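Local coordinates for vinylacetyl-CoA Delta-isomerase (Nitrosopumilus maritimus SCM1, PDB 6VJR), which is an oxygen-tolerant archaeal 4-hydroxybutyryl-CoA dehydratase that uses FAD and a [4Fe-4S] cluster and probably also isomerises vinylacetyl-CoA, at residues 308-311 / 312-316. Residues are numbered along the deposited sequence; the frame is centred on the assembly and turned at random.
With FAD (flavin-adenine dinucleotide), chain V.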
loop_
_atom_site.group_PDB
_atom_site.type_symbol
_atom_site.label_atom_id
_atom_site.label_comp_id
_atom_site.label_asym_id
_atom_site.label_seq_id
_atom_site.Cartn_x
_atom_site.Cartn_y
_atom_site.Cartn_z
ATOM N N ALA A 308 2.382 -4.362 22.161
ATOM C CA ALA A 308 2.079 -3.377 23.201
ATOM C C ALA A 308 2.879 -3.680 24.461
ATOM O O ALA A 308 3.325 -2.763 25.162
ATOM C CB ALA A 308 0.597 -3.313 23.489
ATOM N N THR A 309 3.032 -4.983 24.753
ATOM C CA THR A 309 3.809 -5.379 25.922
ATOM C C THR A 309 5.274 -4.976 25.780
ATOM O O THR A 309 5.836 -4.443 26.734
ATOM C CB THR A 309 3.637 -6.854 26.216
ATOM O OG1 THR A 309 2.267 -7.163 26.475
ATOM C CG2 THR A 309 4.511 -7.301 27.363
ATOM N N ILE A 310 5.909 -5.307 24.649
ATOM C CA ILE A 310 7.323 -4.945 24.503
ATOM C C ILE A 310 7.516 -3.420 24.545
ATOM O O ILE A 310 8.490 -2.922 25.106
ATOM C CB ILE A 310 7.989 -5.642 23.301
ATOM C CG1 ILE A 310 9.492 -5.449 23.292
ATOM C CG2 ILE A 310 7.418 -5.167 21.966
ATOM C CD1 ILE A 310 10.235 -5.947 24.512
ATOM N N ALA A 311 6.603 -2.638 23.968
ATOM C CA ALA A 311 6.677 -1.181 24.036
ATOM C C ALA A 311 6.681 -0.706 25.490
ATOM O O ALA A 311 7.475 0.158 25.883
ATOM C CB ALA A 311 5.569 -0.509 23.252
ATOM N N ASP A 312 5.804 -1.303 26.310
ATOM C CA ASP A 312 5.733 -1.034 27.737
ATOM C C ASP A 312 7.053 -1.365 28.432
ATOM O O ASP A 312 7.638 -0.505 29.108
ATOM C CB ASP A 312 4.557 -1.831 28.272
ATOM C CG ASP A 312 4.374 -1.864 29.766
ATOM O OD1 ASP A 312 5.219 -1.301 30.436
ATOM O OD2 ASP A 312 3.382 -2.490 30.234
ATOM N N TYR A 313 7.579 -2.567 28.173
ATOM C CA TYR A 313 8.823 -3.005 28.800
ATOM C C TYR A 313 10.012 -2.129 28.383
ATOM O O TYR A 313 10.987 -1.988 29.147
ATOM C CB TYR A 313 9.060 -4.457 28.399
ATOM C CG TYR A 313 8.138 -5.498 29.022
ATOM C CD1 TYR A 313 7.320 -5.204 30.117
ATOM C CD2 TYR A 313 8.205 -6.821 28.596
ATOM C CE1 TYR A 313 6.548 -6.192 30.691
ATOM C CE2 TYR A 313 7.468 -7.812 29.210
ATOM C CZ TYR A 313 6.676 -7.504 30.289
ATOM O OH TYR A 313 5.925 -8.516 30.846
ATOM N N ASN A 314 9.963 -1.622 27.132
ATOM C CA ASN A 314 11.008 -0.765 26.614
ATOM C C ASN A 314 10.937 0.645 27.156
ATOM O O ASN A 314 11.870 1.405 26.913
ATOM C CB ASN A 314 11.070 -0.719 25.091
ATOM C CG ASN A 314 11.503 -2.004 24.438
ATOM O OD1 ASN A 314 12.156 -2.845 25.060
ATOM N ND2 ASN A 314 11.229 -2.129 23.143
ATOM N N GLY A 315 9.830 1.042 27.767
ATOM C CA GLY A 315 9.715 2.368 28.324
ATOM C C GLY A 315 9.094 3.422 27.397
ATOM O O GLY A 315 9.097 4.590 27.785
ATOM N N VAL A 316 8.472 2.992 26.274
ATOM C CA VAL A 316 7.883 3.897 25.321
ATOM C C VAL A 316 6.482 3.475 24.898
ATOM O O VAL A 316 6.147 3.551 23.729
ATOM C CB VAL A 316 8.831 4.059 24.112
ATOM C CG1 VAL A 316 10.021 4.934 24.477
ATOM C CG2 VAL A 316 9.258 2.732 23.515
HETATM P PA FAD V . 14.529 0.161 20.074
HETATM O O1A FAD V . 15.253 1.449 20.133
HETATM O O2A FAD V . 14.120 -0.499 21.345
HETATM O O5B FAD V . 13.304 0.404 19.099
HETATM C C5B FAD V . 12.055 -0.302 19.306
HETATM C C4B FAD V . 10.905 0.597 18.921
HETATM O O4B FAD V . 10.825 1.657 19.901
HETATM C C3B FAD V . 11.035 1.305 17.546
HETATM O O3B FAD V . 9.748 1.466 16.947
HETATM C C2B FAD V . 11.642 2.685 17.916
HETATM O O2B FAD V . 11.385 3.744 17.012
HETATM C C1B FAD V . 10.966 2.929 19.260
HETATM N N9A FAD V . 11.674 3.843 20.142
HETATM C C8A FAD V . 12.848 3.621 20.813
HETATM N N7A FAD V . 13.234 4.643 21.546
HETATM C C5A FAD V . 12.263 5.599 21.349
HETATM C C6A FAD V . 12.097 6.894 21.880
HETATM N N6A FAD V . 12.943 7.434 22.750
HETATM N N1A FAD V . 11.025 7.616 21.465
HETATM C C2A FAD V . 10.185 7.023 20.603
HETATM N N3A FAD V . 10.241 5.819 20.038
HETATM C C4A FAD V . 11.289 5.121 20.484
HETATM N N1 FAD V . 24.162 -1.694 15.646
HETATM C C2 FAD V . 25.519 -1.510 15.665
HETATM O O2 FAD V . 26.067 -0.627 16.324
HETATM N N3 FAD V . 26.328 -2.350 14.932
HETATM C C4 FAD V . 25.947 -3.369 14.102
HETATM O O4 FAD V . 26.777 -4.104 13.554
HETATM C C4X FAD V . 24.543 -3.617 14.152
HETATM N N5 FAD V . 24.064 -4.643 13.429
HETATM C C5X FAD V . 22.745 -5.001 13.619
HETATM C C6 FAD V . 22.240 -6.179 13.058
HETATM C C7 FAD V . 20.928 -6.599 13.291
HETATM C C7M FAD V . 20.439 -7.922 12.760
HETATM C C8 FAD V . 20.023 -5.717 13.885
HETATM C C8M FAD V . 18.598 -6.111 14.142
HETATM C C9 FAD V . 20.504 -4.553 14.452
HETATM C C9A FAD V . 21.858 -4.169 14.321
HETATM N N10 FAD V . 22.368 -3.011 14.913
HETATM C C10 FAD V . 23.725 -2.739 14.945
HETATM C "C1'" FAD V . 21.504 -2.296 15.866
HETATM C "C2'" FAD V . 20.456 -1.358 15.297
HETATM O "O2'" FAD V . 21.106 -0.131 14.988
HETATM C "C3'" FAD V . 19.364 -1.157 16.331
HETATM O "O3'" FAD V . 18.622 -2.365 16.336
HETATM C "C4'" FAD V . 18.488 0.077 16.077
HETATM O "O4'" FAD V . 19.166 1.306 16.311
HETATM C "C5'" FAD V . 17.212 0.043 16.887
HETATM O "O5'" FAD V . 17.590 0.044 18.294
HETATM P P FAD V . 16.974 -1.078 19.248
HETATM O O1P FAD V . 17.229 -2.400 18.701
HETATM O O2P FAD V . 17.458 -0.761 20.610
HETATM O O3P FAD V . 15.410 -0.889 19.218
#
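Thr309 and Tyr313 run side by side one turn apart near the C-terminal end of helix 295-314. From Tyr313 CB, 3.6 Å from Thr309 O, the side chain leads to CG, 3.4 Å from Thr309 O, which lies over one face of the ring, the face that Thr309 CG2 also meets. Farther out, CE2 and CZ meet the Thr309 methyl: CG2 stands 3.8 Å from the ring centroid in a CH-pi contact, displaced toward the rim. The methyl gets there because it is anti to the backbone N (chi1 -60° for OG1), which leaves OG1 to bond Gly305 O. At the tip, Tyr313 OH is hydrogen-bonded to Asp480 of the second subunit. A leucine in place of Tyr313 would probably leave the Thr309 methyl without its aromatic face and Asp480 of that subunit without this hydroxyl.

On another side of the helix, Ile310 CD1 lies 3.7 Å from Asn314 OD1, the oxygen that accepts a bond from Arg421. Asp312 OD1 forms a salt bridge with Arg413 of the same chain, while OD2 forms one with Lys468 of the second subunit. The helix closes at Gly315, whose positive phi (93°) turns the chain: Val316 N bonds Ala311 O (3.0 Å) and Gly315 N bonds Asp312 O, the paired bonds of a Schellman motif. Just beyond, Val316 CG1 packs 3.9 Å from FAD C6A, and the motif ends the helix at the adenine side of the FAD pocket.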